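Local coordinates for aminotransferase class I and II (Streptococcus suis 89/1591, PDB 3OP7), which probably catalyses the pyridoxal-phosphate-dependent transfer of an amino group between an amino acid and a 2-oxo acid, at residues E63-K69 with Q83-T87; V97-E103 with K156-I160; L144-R148 with E178-I182; Y196-S200 with L274-R278; G228-G232 with F258-A263. All coordinates share one frame; numbering follows the deposited sequence.

Contact 1 of 5, residues E63-K69 with Q83-T87; sequences EGSPAFK and QILQT
Phe68 and Gln86 form the centre of a buried contact between the start of helix 66-73 and strand 84-87, outermost within this chain in the main mixed sheet. The Gln86 chain is extended, with CG anti to the backbone N (chi1 -166°). It carries the amide over one face of the Phe68 ring. NE2 lies 3.2 Å above the Phe68 ring plane, over its centre, and Gln86 CG makes a CH-pi contact with the same ring. The amide and ring planes are 65° apart, so this is not a flat stack. NE2 donates to Asp260 of helix 257-268, which fixes the amide. The amide oxygen, Gln86 OE1, rests 3.4 Å from Gly64 CA, where glycine has no side chain.

Gln86 N donates to Glu63 O at 3.0 Å, tying the loop before the helix to the strand. Ser65 is the N-cap, and its OG accepts from Phe68 N. At the outer side, Lys69 NZ makes a 2.9 Å salt bridge to Glu63 OE1. A water accepts from Lys69 NZ and donates to Ile84 O. The other oxygen, Glu63 OE2, pairs with Arg245, so the carboxylate holds two cations.

Strand 84-87 pairs with strand 232-235, whose Trp233 touches both Phe68 and Ile84. Helix 257-268 packs against Phe68 through Asp260 and Leu267.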
# COMPACT_ATOMS: atom_id res chain seq x y z
N GLU A 63 -8.29 9.53 -5.42
CA GLU A 63 -8.20 9.97 -4.04
C GLU A 63 -9.34 9.49 -3.18
O GLU A 63 -9.45 9.93 -2.05
CB GLU A 63 -8.17 11.45 -3.98
CG GLU A 63 -6.92 11.97 -4.65
CD GLU A 63 -6.76 13.45 -4.56
OE1 GLU A 63 -7.69 14.16 -4.18
OE2 GLU A 63 -5.67 13.92 -4.91
N GLY A 64 -10.15 8.60 -3.73
CA GLY A 64 -11.42 8.21 -3.12
C GLY A 64 -12.59 8.94 -3.80
O GLY A 64 -12.46 10.09 -4.26
N SER A 65 -13.74 8.30 -3.81
CA SER A 65 -14.91 8.81 -4.46
C SER A 65 -15.43 10.04 -3.76
O SER A 65 -15.14 10.27 -2.56
CB SER A 65 -16.02 7.74 -4.47
OG SER A 65 -16.38 7.34 -3.17
N PRO A 66 -16.24 10.83 -4.46
CA PRO A 66 -16.82 12.00 -3.79
C PRO A 66 -17.69 11.62 -2.60
O PRO A 66 -17.72 12.33 -1.57
CB PRO A 66 -17.62 12.65 -4.92
CG PRO A 66 -16.88 12.26 -6.16
CD PRO A 66 -16.46 10.86 -5.91
N ALA A 67 -18.38 10.49 -2.71
CA ALA A 67 -19.24 10.02 -1.60
C ALA A 67 -18.37 9.59 -0.41
O ALA A 67 -18.68 9.89 0.73
CB ALA A 67 -20.13 8.84 -2.05
N PHE A 68 -17.27 8.90 -0.69
CA PHE A 68 -16.29 8.54 0.35
C PHE A 68 -15.76 9.79 1.07
O PHE A 68 -15.81 9.90 2.29
CB PHE A 68 -15.13 7.75 -0.26
CG PHE A 68 -14.04 7.46 0.70
CD1 PHE A 68 -14.14 6.36 1.54
CD2 PHE A 68 -12.91 8.25 0.74
CE1 PHE A 68 -13.10 6.07 2.44
CE2 PHE A 68 -11.84 7.98 1.69
CZ PHE A 68 -11.96 6.89 2.52
N LYS A 69 -15.29 10.77 0.29
CA LYS A 69 -14.74 11.97 0.90
C LYS A 69 -15.76 12.72 1.71
O LYS A 69 -15.45 13.16 2.81
CB LYS A 69 -14.09 12.91 -0.14
CG LYS A 69 -12.86 12.37 -0.78
CD LYS A 69 -12.32 13.47 -1.71
CE LYS A 69 -11.04 13.08 -2.34
NZ LYS A 69 -10.42 14.25 -3.12
N GLN A 83 -10.18 17.79 2.44
CA GLN A 83 -9.15 17.46 3.41
C GLN A 83 -8.97 15.93 3.59
O GLN A 83 -8.17 15.50 4.45
CB GLN A 83 -9.51 18.08 4.75
CG GLN A 83 -9.50 19.62 4.79
CD GLN A 83 -9.96 20.15 6.11
OE1 GLN A 83 -11.06 20.70 6.23
NE2 GLN A 83 -9.12 19.99 7.14
N ILE A 84 -9.66 15.12 2.78
CA ILE A 84 -9.67 13.65 2.95
C ILE A 84 -8.96 13.00 1.80
O ILE A 84 -9.31 13.29 0.63
CB ILE A 84 -11.11 13.09 3.01
CG1 ILE A 84 -11.93 13.80 4.11
CG2 ILE A 84 -11.11 11.57 3.26
CD1 ILE A 84 -11.32 13.75 5.59
N LEU A 85 -8.00 12.13 2.10
CA LEU A 85 -7.37 11.28 1.11
C LEU A 85 -7.58 9.82 1.48
O LEU A 85 -7.17 9.36 2.54
CB LEU A 85 -5.87 11.55 0.96
CG LEU A 85 -5.45 12.93 0.49
CD1 LEU A 85 -3.93 13.04 0.57
CD2 LEU A 85 -5.96 13.17 -0.94
N GLN A 86 -8.13 9.06 0.54
CA GLN A 86 -8.26 7.61 0.69
C GLN A 86 -6.91 6.93 0.62
O GLN A 86 -6.05 7.30 -0.21
CB GLN A 86 -9.14 7.05 -0.43
CG GLN A 86 -9.61 5.63 -0.21
CD GLN A 86 -10.67 5.27 -1.22
OE1 GLN A 86 -10.35 5.04 -2.36
NE2 GLN A 86 -11.91 5.28 -0.82
N THR A 87 -6.76 5.88 1.44
CA THR A 87 -5.56 5.09 1.46
C THR A 87 -5.85 3.60 1.56
O THR A 87 -7.02 3.20 1.84
CB THR A 87 -4.69 5.52 2.66
OG1 THR A 87 -5.46 5.30 3.86
CG2 THR A 87 -4.23 6.99 2.53
O HOH W 1 -8.91 15.41 -1.07

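Contact 2 of 5, residues V97-E103 with K156-I160; sequences VLYSLIE and KMICI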
# COMPACT_ATOMS: atom_id res chain seq x y z
N VAL A 97 1.73 9.55 5.42
CA VAL A 97 2.02 10.75 6.24
C VAL A 97 3.52 10.84 6.55
O VAL A 97 4.20 11.86 6.27
CB VAL A 97 1.21 10.79 7.53
CG1 VAL A 97 1.67 11.98 8.49
CG2 VAL A 97 -0.27 10.95 7.18
N LEU A 98 4.07 9.75 7.09
CA LEU A 98 5.45 9.75 7.55
C LEU A 98 6.43 9.85 6.40
O LEU A 98 7.39 10.61 6.41
CB LEU A 98 5.68 8.51 8.44
CG LEU A 98 4.82 8.51 9.71
CD1 LEU A 98 4.71 7.10 10.30
CD2 LEU A 98 5.41 9.48 10.75
N TYR A 99 6.17 9.08 5.36
CA TYR A 99 7.08 9.07 4.24
C TYR A 99 7.10 10.45 3.53
O TYR A 99 8.17 10.90 3.07
CB TYR A 99 6.69 7.94 3.32
CG TYR A 99 7.75 7.41 2.41
CD1 TYR A 99 9.10 7.55 2.68
CD2 TYR A 99 7.41 6.79 1.24
CE1 TYR A 99 10.08 7.08 1.81
CE2 TYR A 99 8.39 6.29 0.37
CZ TYR A 99 9.71 6.44 0.67
OH TYR A 99 10.66 5.97 -0.23
N SER A 100 5.96 11.11 3.46
CA SER A 100 5.83 12.39 2.77
C SER A 100 6.51 13.50 3.58
O SER A 100 7.18 14.39 3.00
CB SER A 100 4.34 12.75 2.58
OG SER A 100 3.73 11.90 1.64
N LEU A 101 6.32 13.48 4.90
CA LEU A 101 6.65 14.63 5.72
C LEU A 101 7.96 14.56 6.47
O LEU A 101 8.50 15.61 6.84
CB LEU A 101 5.50 14.96 6.70
CG LEU A 101 4.17 15.28 6.02
CD1 LEU A 101 3.10 15.43 7.12
CD2 LEU A 101 4.26 16.53 5.12
N ILE A 102 8.46 13.37 6.74
CA ILE A 102 9.61 13.24 7.62
C ILE A 102 10.89 13.25 6.80
O ILE A 102 11.03 12.49 5.83
CB ILE A 102 9.51 11.98 8.50
CG1 ILE A 102 8.32 12.08 9.45
CG2 ILE A 102 10.81 11.75 9.32
CD1 ILE A 102 8.24 13.39 10.29
N GLU A 103 11.82 14.12 7.20
CA GLU A 103 13.11 14.29 6.54
C GLU A 103 14.24 13.82 7.44
O GLU A 103 14.12 13.86 8.67
CB GLU A 103 13.34 15.76 6.23
CG GLU A 103 12.17 16.48 5.67
CD GLU A 103 12.20 16.64 4.20
OE1 GLU A 103 12.41 15.61 3.52
OE2 GLU A 103 12.02 17.81 3.74
N LYS A 156 9.48 18.27 14.82
CA LYS A 156 8.64 18.26 13.62
C LYS A 156 7.28 17.62 13.82
O LYS A 156 6.27 18.10 13.26
CB LYS A 156 9.31 17.54 12.48
CG LYS A 156 8.36 17.42 11.27
CD LYS A 156 8.94 17.29 9.90
CE LYS A 156 9.52 18.58 9.35
NZ LYS A 156 10.28 18.20 8.10
N MSE A 157 7.24 16.55 14.61
CA MSE A 157 6.04 15.73 14.72
C MSE A 157 6.02 14.94 16.01
O MSE A 157 7.06 14.51 16.48
CB MSE A 157 5.96 14.76 13.52
CG MSE A 157 4.66 13.93 13.49
SE MSE A 157 4.58 12.76 12.00
CE MSE A 157 4.33 14.12 10.65
N ILE A 158 4.82 14.82 16.60
CA ILE A 158 4.53 13.95 17.70
C ILE A 158 3.51 12.93 17.19
O ILE A 158 2.50 13.32 16.57
CB ILE A 158 3.91 14.72 18.88
CG1 ILE A 158 4.89 15.76 19.42
CG2 ILE A 158 3.52 13.75 20.06
CD1 ILE A 158 4.23 16.84 20.29
N CYS A 159 3.82 11.65 17.40
CA CYS A 159 2.94 10.56 16.98
C CYS A 159 2.25 9.94 18.16
O CYS A 159 2.89 9.55 19.16
CB CYS A 159 3.74 9.50 16.22
SG CYS A 159 4.63 10.06 14.79
N ILE A 160 0.91 9.85 18.07
CA ILE A 160 0.10 9.15 19.04
C ILE A 160 -0.85 8.17 18.36
O ILE A 160 -1.08 8.24 17.16
CB ILE A 160 -0.72 10.15 19.89
CG1 ILE A 160 -1.77 10.90 19.04
CG2 ILE A 160 0.21 11.14 20.66
CD1 ILE A 160 -2.73 11.78 19.96
O HOH W 2 8.36 18.19 5.96
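Leu98, Leu101 and Ile102 meet Met157, modelled as selenomethionine, where helix 89-101 packs on the central sheet. This is helix-on-sheet packing in the alpha/beta domain of a fold-type I aminotransferase. Helix segment 97-101 runs nearly antiparallel to strand segment 157-160, with their axes 172° apart and 11.8 Å distant.

Met157 is the central side chain of the contact. Its CG is anti to the backbone N (chi1 -175°) and the chain stays straight to SE, so it stands off the strand toward the helix. It then bends at chi3 (-71°), which turns CE in among Val97, Leu101 and Ile102. Leu98 crosses it at about a right angle, with CD2 3.6 Å from Met157 SE. Leu101 also crosses at about a right angle and touches CE through CD1. Val97 and Ile102 come obliquely. Val97 CG1 and Ile102 CD1 are each 4.0 Å from Met157 CE, so the methyl touches all three residues. Cys159 faces the same way and meets Leu98 CD2 with its SG.

Lys156 and Ile102 slide past each other in opposite directions, with Ile102 CD1 4.0 Å from Lys156 CD. The lysine bends at chi3 and reaches the end of the helix. There its ammonium pairs with Asp106, while Glu103 OE1 turns to the backbone N of Met2 of the second subunit. Lys156 NZ makes a weak 3.4 Å bond to Leu101 O. A water bridges the same two atoms, accepting from Lys156 NZ at 2.9 Å and donating to Leu101 O at 2.7 Å.

Contact 3 of 5, residues L144-R148 with E178-I182; sequences LEKLR and ELVEI. With EDO (1,2-ethanediol), chain J.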
# COMPACT_ATOMS: atom_id res chain seq x y z
N LEU A 144 2.55 14.18 30.31
CA LEU A 144 2.70 15.47 29.63
C LEU A 144 3.89 16.28 30.15
O LEU A 144 4.53 16.95 29.35
CB LEU A 144 1.42 16.26 29.73
CG LEU A 144 0.23 15.73 28.93
CD1 LEU A 144 -1.08 16.32 29.46
CD2 LEU A 144 0.44 16.02 27.39
N GLU A 145 4.20 16.21 31.46
CA GLU A 145 5.44 16.87 31.95
C GLU A 145 6.68 16.30 31.27
O GLU A 145 7.61 17.04 30.97
CB GLU A 145 5.62 16.75 33.47
CG GLU A 145 4.56 17.42 34.23
CD GLU A 145 4.84 17.45 35.73
OE1 GLU A 145 5.81 16.78 36.19
OE2 GLU A 145 4.09 18.16 36.42
N LYS A 146 6.70 14.99 31.01
CA LYS A 146 7.84 14.39 30.31
C LYS A 146 7.88 14.82 28.89
O LYS A 146 8.97 14.99 28.29
CB LYS A 146 7.87 12.86 30.45
CG LYS A 146 8.19 12.51 31.91
CD LYS A 146 8.55 11.05 32.19
CE LYS A 146 8.66 10.81 33.70
NZ LYS A 146 7.36 10.42 34.29
N LEU A 147 6.71 15.00 28.29
CA LEU A 147 6.69 15.52 26.92
C LEU A 147 7.34 16.90 26.84
O LEU A 147 8.07 17.20 25.88
CB LEU A 147 5.30 15.60 26.37
CG LEU A 147 5.18 16.08 24.90
CD1 LEU A 147 5.94 15.20 23.88
CD2 LEU A 147 3.70 16.19 24.52
N ARG A 148 7.06 17.75 27.83
CA ARG A 148 7.69 19.07 27.89
C ARG A 148 9.21 18.98 27.99
O ARG A 148 9.88 19.91 27.57
CB ARG A 148 7.10 19.91 29.02
CG ARG A 148 5.66 20.30 28.79
CD ARG A 148 5.16 21.26 29.87
NE ARG A 148 3.74 21.48 29.72
CZ ARG A 148 2.80 20.72 30.25
NH1 ARG A 148 3.10 19.76 31.13
NH2 ARG A 148 1.54 20.97 29.98
N GLU A 178 -4.16 19.85 26.18
CA GLU A 178 -2.88 20.14 26.82
C GLU A 178 -1.69 19.67 25.94
O GLU A 178 -0.70 20.41 25.78
CB GLU A 178 -2.85 19.56 28.27
CG GLU A 178 -1.70 20.14 29.08
CD GLU A 178 -1.65 19.72 30.51
OE1 GLU A 178 -2.62 19.16 31.05
OE2 GLU A 178 -0.59 19.95 31.11
N LEU A 179 -1.85 18.51 25.31
CA LEU A 179 -0.89 17.99 24.33
C LEU A 179 -0.75 19.01 23.19
O LEU A 179 0.36 19.33 22.73
CB LEU A 179 -1.36 16.65 23.79
CG LEU A 179 -0.71 16.08 22.55
CD1 LEU A 179 0.80 15.95 22.79
CD2 LEU A 179 -1.39 14.74 22.20
N VAL A 180 -1.89 19.49 22.71
CA VAL A 180 -1.88 20.45 21.61
C VAL A 180 -1.18 21.76 22.04
O VAL A 180 -0.43 22.31 21.29
CB VAL A 180 -3.29 20.70 21.10
CG1 VAL A 180 -3.36 21.91 20.11
CG2 VAL A 180 -3.80 19.45 20.39
N GLU A 181 -1.46 22.26 23.23
CA GLU A 181 -0.77 23.46 23.68
C GLU A 181 0.75 23.28 23.66
O GLU A 181 1.47 24.22 23.29
CB GLU A 181 -1.29 23.91 25.05
CG GLU A 181 -2.68 24.50 24.97
CD GLU A 181 -3.27 24.89 26.31
OE1 GLU A 181 -3.06 24.14 27.29
OE2 GLU A 181 -3.93 25.95 26.38
N ILE A 182 1.24 22.09 24.00
CA ILE A 182 2.67 21.83 23.96
C ILE A 182 3.20 21.80 22.51
O ILE A 182 4.20 22.50 22.18
CB ILE A 182 3.04 20.51 24.66
CG1 ILE A 182 2.71 20.54 26.15
CG2 ILE A 182 4.53 20.22 24.45
CD1 ILE A 182 2.72 19.10 26.79
C1 EDO J . 3.46 25.63 26.77
O1 EDO J . 2.06 25.65 26.42
C2 EDO J . 3.64 25.11 28.20
O2 EDO J . 3.97 23.72 28.28
O HOH W 3 1.32 18.43 32.92
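Arg148 reaches over Ile182 to Glu178 and joins two surface helices. From CB the arginine leaves with CG beside the backbone N and runs extended to NE. CG lies 3.8 Å from Ile182 CD1. CD and NE pass an ethanediol, probably from the crystallisation liquor, and NE donates to its O2 at 2.7 Å. At CZ the guanidinium spreads with Ile182 CD1 over one face, off centre toward the rim. NH1 donates to a water that in turn donates to Glu178 OE2. NH2 ends the chain in a salt bridge, 2.6 Å from Glu178 OE2 with an N-H...O angle of 161°. The carboxylate oxygen lies close to the guanidinium plane and uses its anti lone pair, although the two flat groups are turned 36° apart. Direct bond and water together hold OE2 from two guanidinium nitrogens. The ethanediol and the water both lie at the edge of the guanidinium.

Beneath this polar layer is an apolar one. Leu144 CD2 meets Ile182 CD1 at 3.9 Å and lies against Leu179. Leu147 CD2 and Leu179 CD1 are tightly packed at 3.4 Å, their side chains crossing at about a right angle.

The helix segments 144-148 and 178-182 run nearly parallel, 5° apart, with axes 10.6 Å distant. Leu144, Leu147 and Leu179 all touch Trp132 of strand 128-135. Helix 173-184 connects adjacent parallel strands 157-161 and 189-193 in a beta-alpha-beta crossover, and Leu179 also packs on Ile190 of the latter.

Contact 4 of 5, residues Y196-S200 with L274-R278; sequences YRSFS and LERNR. With EDO (1,2-ethanediol), chain I.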
# COMPACT_ATOMS: atom_id res chain seq x y z
N TYR A 196 -8.96 3.00 16.51
CA TYR A 196 -9.76 2.58 17.66
C TYR A 196 -10.60 3.71 18.22
O TYR A 196 -10.16 4.46 19.11
CB TYR A 196 -8.91 1.99 18.78
CG TYR A 196 -8.23 0.71 18.34
CD1 TYR A 196 -8.98 -0.44 18.12
CD2 TYR A 196 -6.87 0.63 18.15
CE1 TYR A 196 -8.41 -1.60 17.74
CE2 TYR A 196 -6.29 -0.55 17.75
CZ TYR A 196 -7.07 -1.65 17.57
OH TYR A 196 -6.54 -2.86 17.20
N ARG A 197 -11.79 3.85 17.65
CA ARG A 197 -12.85 4.74 18.22
C ARG A 197 -13.36 4.17 19.53
O ARG A 197 -13.90 3.05 19.59
CB ARG A 197 -14.04 4.86 17.25
CG ARG A 197 -15.07 5.98 17.55
CD ARG A 197 -16.50 5.63 17.07
NE ARG A 197 -17.55 6.43 17.74
CZ ARG A 197 -18.42 5.96 18.62
NH1 ARG A 197 -18.42 4.69 18.98
NH2 ARG A 197 -19.32 6.79 19.15
N SER A 198 -13.23 4.95 20.60
CA SER A 198 -13.76 4.51 21.84
C SER A 198 -15.30 4.46 21.80
O SER A 198 -15.94 5.38 21.32
CB SER A 198 -13.33 5.45 22.98
OG SER A 198 -13.88 5.03 24.21
N PHE A 199 -15.85 3.41 22.41
CA PHE A 199 -17.29 3.27 22.61
C PHE A 199 -17.64 3.61 24.04
O PHE A 199 -18.77 3.38 24.48
CB PHE A 199 -17.76 1.85 22.28
CG PHE A 199 -17.83 1.58 20.81
CD1 PHE A 199 -16.66 1.44 20.07
CD2 PHE A 199 -19.06 1.44 20.16
CE1 PHE A 199 -16.68 1.18 18.71
CE2 PHE A 199 -19.08 1.17 18.74
CZ PHE A 199 -17.88 1.04 18.05
N SER A 200 -16.69 4.18 24.75
CA SER A 200 -16.93 4.66 26.11
C SER A 200 -17.70 5.98 26.09
O SER A 200 -17.99 6.54 25.05
CB SER A 200 -15.60 4.87 26.83
OG SER A 200 -15.02 6.13 26.53
N LEU A 274 -21.85 0.78 13.86
CA LEU A 274 -21.49 1.11 15.22
C LEU A 274 -22.40 0.40 16.21
O LEU A 274 -21.96 -0.07 17.27
CB LEU A 274 -21.52 2.62 15.46
CG LEU A 274 -20.41 3.41 14.75
CD1 LEU A 274 -20.57 4.90 15.02
CD2 LEU A 274 -18.99 2.97 15.10
N GLU A 275 -23.68 0.34 15.89
CA GLU A 275 -24.65 -0.27 16.80
C GLU A 275 -24.40 -1.77 16.93
O GLU A 275 -24.42 -2.31 18.04
CB GLU A 275 -26.05 0.09 16.35
CG GLU A 275 -26.54 1.39 17.03
CD GLU A 275 -26.75 1.21 18.54
OE1 GLU A 275 -27.53 0.32 18.94
OE2 GLU A 275 -26.11 1.94 19.34
N ARG A 276 -24.13 -2.44 15.80
CA ARG A 276 -23.73 -3.84 15.77
C ARG A 276 -22.50 -4.05 16.65
O ARG A 276 -22.47 -4.94 17.48
CB ARG A 276 -23.40 -4.30 14.36
CG ARG A 276 -22.87 -5.73 14.22
CD ARG A 276 -22.14 -5.88 12.92
NE ARG A 276 -21.61 -7.23 12.65
CZ ARG A 276 -20.33 -7.57 12.71
NH1 ARG A 276 -19.40 -6.70 13.09
NH2 ARG A 276 -19.97 -8.81 12.37
N ASN A 277 -21.48 -3.23 16.43
CA ASN A 277 -20.20 -3.39 17.08
C ASN A 277 -20.19 -3.02 18.55
O ASN A 277 -19.43 -3.63 19.31
CB ASN A 277 -19.10 -2.73 16.26
CG ASN A 277 -18.80 -3.52 15.05
OD1 ASN A 277 -19.44 -4.55 14.87
ND2 ASN A 277 -17.84 -3.10 14.20
N ARG A 278 -21.04 -2.07 18.94
CA ARG A 278 -21.24 -1.77 20.38
C ARG A 278 -21.69 -3.00 21.16
O ARG A 278 -21.18 -3.27 22.25
CB ARG A 278 -22.24 -0.62 20.60
CG ARG A 278 -22.57 -0.39 22.11
CD ARG A 278 -23.40 0.88 22.40
NE ARG A 278 -22.67 2.09 22.02
CZ ARG A 278 -21.69 2.64 22.75
NH1 ARG A 278 -21.32 2.12 23.93
NH2 ARG A 278 -21.09 3.74 22.32
C1 EDO I . -21.82 4.59 19.04
O1 EDO I . -21.60 5.95 19.39
C2 EDO I . -23.31 4.29 19.15
O2 EDO I . -23.55 2.89 18.95
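Phe199 O is gripped by two nitrogens of Arg278. NH1 donates to Phe199 O at 2.9 Å, in the carbonyl plane. NH2 donates to the same Phe199 O at 3.2 Å, tilted from that plane. The arginine chain bends at chi3 (-63°), which turns the guanidinium back to the Phe199 carbonyl. The ring and the guanidinium are 62° apart, and Phe199 CD2 lies over one guanidinium face, toward its rim. Arg278 NH1 also has a salt bridge to Glu282 on the same helix.

Phe199 packs between loop 196-200 and helix 270-294. Its CZ touches Leu274 CD2 at 3.7 Å. Its edge is turned to the backbone, with CE2 3.5 Å from Leu274 O. In the conformer given, Arg197 NH1 stands 3.4 Å above the Phe199 ring plane, over its centre, and Leu274 CD1 lies over one guanidinium face; a second conformer makes these details less certain. An ethanediol, probably from the crystallisation liquor, sits beside the two arginines; its O2 donates to Glu275 OE2 at 2.8 Å.

Loop 196-200 turns at Ser198, where OG accepts from Ser200 N in an ST turn, and Phe199 pairs through its backbone with Val305.

A helix arginine holds the loop carbonyl by two hydrogen bonds, and the ring supplies apolar contact. In that conformer Arg197 NH1 is 4.4 Å from Arg278 NH2, a like-charge approach that Glu282 probably offsets in part.

Contact 5 of 5, residues G228-G232 with F258-A263; sequences GIRIG and FDDLVA
Ile229 has CG1 between its backbone N and carbonyl carbon (chi1 65°), which sends CD1 out toward Val262 and Ala263. Asp259 has CG beside its backbone N (chi1 -58°), which brings its carboxylate up to the backbone of Ile229. Ile229 CD1 lies 4.0 Å from Val262 CG1. Ile231 lies obliquely across the base of Asp259. Its CG1 is 3.5 Å from Asp259 O, and its CG2 meets Ala263 CB at 3.7 Å. The two isoleucines therefore lie along one side of helix 257-268.

Ile229 O sits 3.3 Å from Asp259 OD2 and 3.4 Å from Asp259 OD1. All are acceptors here, so they approach without a direct bond. Water provides the link instead: one molecule donates to Gly228 O and, at 2.7 Å, to Asp259 OD1. Asp259 OD2 lies near Asp259 OD2 of the second subunit. Such like charges could raise the proton affinity of one carboxylate.

The dimer interface runs along this contact. Phe258 stacks on Phe258 of the second subunit, and Arg230 NH2 and NE donate to carbonyls of Met252 and Cys254 of that subunit.

Between the two isoleucines, Arg230 takes positive phi and turns away from the helix. Its NH1 bonds the phosphate of the cofactor carried by Lys222. The Gly-Ile-Arg-Ile-Gly sequence is the arginine-bearing end of the pyridoxal-phosphate attachment motif of class I and II aminotransferases.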
# COMPACT_ATOMS: atom_id res chain seq x y z
N GLY A 228 -10.89 -6.31 5.13
CA GLY A 228 -10.66 -6.97 3.82
C GLY A 228 -10.86 -6.13 2.57
O GLY A 228 -10.56 -6.58 1.50
N ILE A 229 -11.36 -4.92 2.72
CA ILE A 229 -11.39 -3.97 1.61
C ILE A 229 -10.16 -3.03 1.59
O ILE A 229 -9.94 -2.31 0.61
CB ILE A 229 -12.70 -3.15 1.55
CG1 ILE A 229 -12.87 -2.24 2.79
CG2 ILE A 229 -13.90 -4.11 1.35
CD1 ILE A 229 -14.16 -1.36 2.78
N ARG A 230 -9.35 -3.03 2.65
CA ARG A 230 -8.14 -2.23 2.73
C ARG A 230 -8.45 -0.72 2.39
O ARG A 230 -7.92 -0.15 1.43
CB ARG A 230 -7.01 -2.79 1.83
CG ARG A 230 -6.76 -4.27 1.88
CD ARG A 230 -6.46 -4.85 3.24
NE ARG A 230 -5.37 -4.18 3.92
CZ ARG A 230 -5.47 -3.49 5.04
NH1 ARG A 230 -6.60 -3.44 5.72
NH2 ARG A 230 -4.38 -2.92 5.54
N ILE A 231 -9.33 -0.11 3.18
CA ILE A 231 -9.71 1.29 3.03
C ILE A 231 -9.51 2.04 4.33
O ILE A 231 -10.14 1.76 5.33
CB ILE A 231 -11.17 1.49 2.56
CG1 ILE A 231 -11.41 0.87 1.18
CG2 ILE A 231 -11.60 2.97 2.63
CD1 ILE A 231 -10.79 1.69 0.02
N GLY A 232 -8.66 3.05 4.23
CA GLY A 232 -8.44 4.03 5.25
C GLY A 232 -8.42 5.44 4.69
O GLY A 232 -8.75 5.65 3.50
N PHE A 258 -13.62 -1.66 -6.19
CA PHE A 258 -14.65 -2.35 -5.40
C PHE A 258 -14.49 -1.93 -3.98
O PHE A 258 -15.48 -1.71 -3.28
CB PHE A 258 -14.49 -3.87 -5.52
CG PHE A 258 -15.23 -4.67 -4.52
CD1 PHE A 258 -14.64 -4.94 -3.29
CD2 PHE A 258 -16.50 -5.17 -4.77
CE1 PHE A 258 -15.30 -5.73 -2.36
CE2 PHE A 258 -17.16 -5.96 -3.81
CZ PHE A 258 -16.54 -6.23 -2.63
N ASP A 259 -13.25 -1.79 -3.55
CA ASP A 259 -12.99 -1.45 -2.14
C ASP A 259 -13.63 -0.09 -1.74
O ASP A 259 -14.29 0.08 -0.71
CB ASP A 259 -11.49 -1.49 -1.87
CG ASP A 259 -10.86 -2.85 -2.18
OD1 ASP A 259 -11.55 -3.88 -2.00
OD2 ASP A 259 -9.65 -2.85 -2.60
N ASP A 260 -13.43 0.92 -2.59
CA ASP A 260 -14.07 2.21 -2.42
C ASP A 260 -15.61 2.12 -2.49
O ASP A 260 -16.30 2.82 -1.77
CB ASP A 260 -13.51 3.22 -3.43
CG ASP A 260 -14.36 4.49 -3.51
OD1 ASP A 260 -14.12 5.44 -2.75
OD2 ASP A 260 -15.25 4.50 -4.37
N LEU A 261 -16.16 1.30 -3.40
CA LEU A 261 -17.62 1.11 -3.51
C LEU A 261 -18.20 0.58 -2.21
O LEU A 261 -19.22 1.09 -1.72
CB LEU A 261 -17.94 0.13 -4.64
CG LEU A 261 -18.82 0.45 -5.83
CD1 LEU A 261 -19.66 -0.78 -6.12
CD2 LEU A 261 -19.69 1.75 -5.73
N VAL A 262 -17.56 -0.44 -1.64
CA VAL A 262 -18.00 -0.99 -0.35
C VAL A 262 -17.83 0.07 0.73
O VAL A 262 -18.72 0.23 1.58
CB VAL A 262 -17.25 -2.29 0.05
CG1 VAL A 262 -17.66 -2.76 1.46
CG2 VAL A 262 -17.49 -3.38 -1.02
N ALA A 263 -16.74 0.84 0.67
CA ALA A 263 -16.52 1.87 1.70
C ALA A 263 -17.65 2.91 1.66
O ALA A 263 -18.08 3.35 2.69
CB ALA A 263 -15.15 2.56 1.50
O HOH W 4 -11.16 -6.46 -1.34
O HOH W 5 -7.87 -1.04 -1.31

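Contacts 1, 2 and 3 gather round the main mixed sheet. Contact 1 closes first along the chain, and its strand 84-87 leads directly into helix 89-101 of contact 2. Contacts 2 and 3 alternate along the chain, and touch where Ile160 meets Leu179. Contacts 1 and 5 are neighbours, their centres 11 Å apart, joined by Thr87 with Gly232 and by Gln86 with Asp260. Contact 5 lies in the chain between the two segments of contact 4, with centres 20 Å apart. Contacts 3 and 5 lie farthest apart, about 36 Å between centres. Contacts 2 and 5 both reach the second subunit, and contact 5 lies where the dimer interface meets the cofactor site.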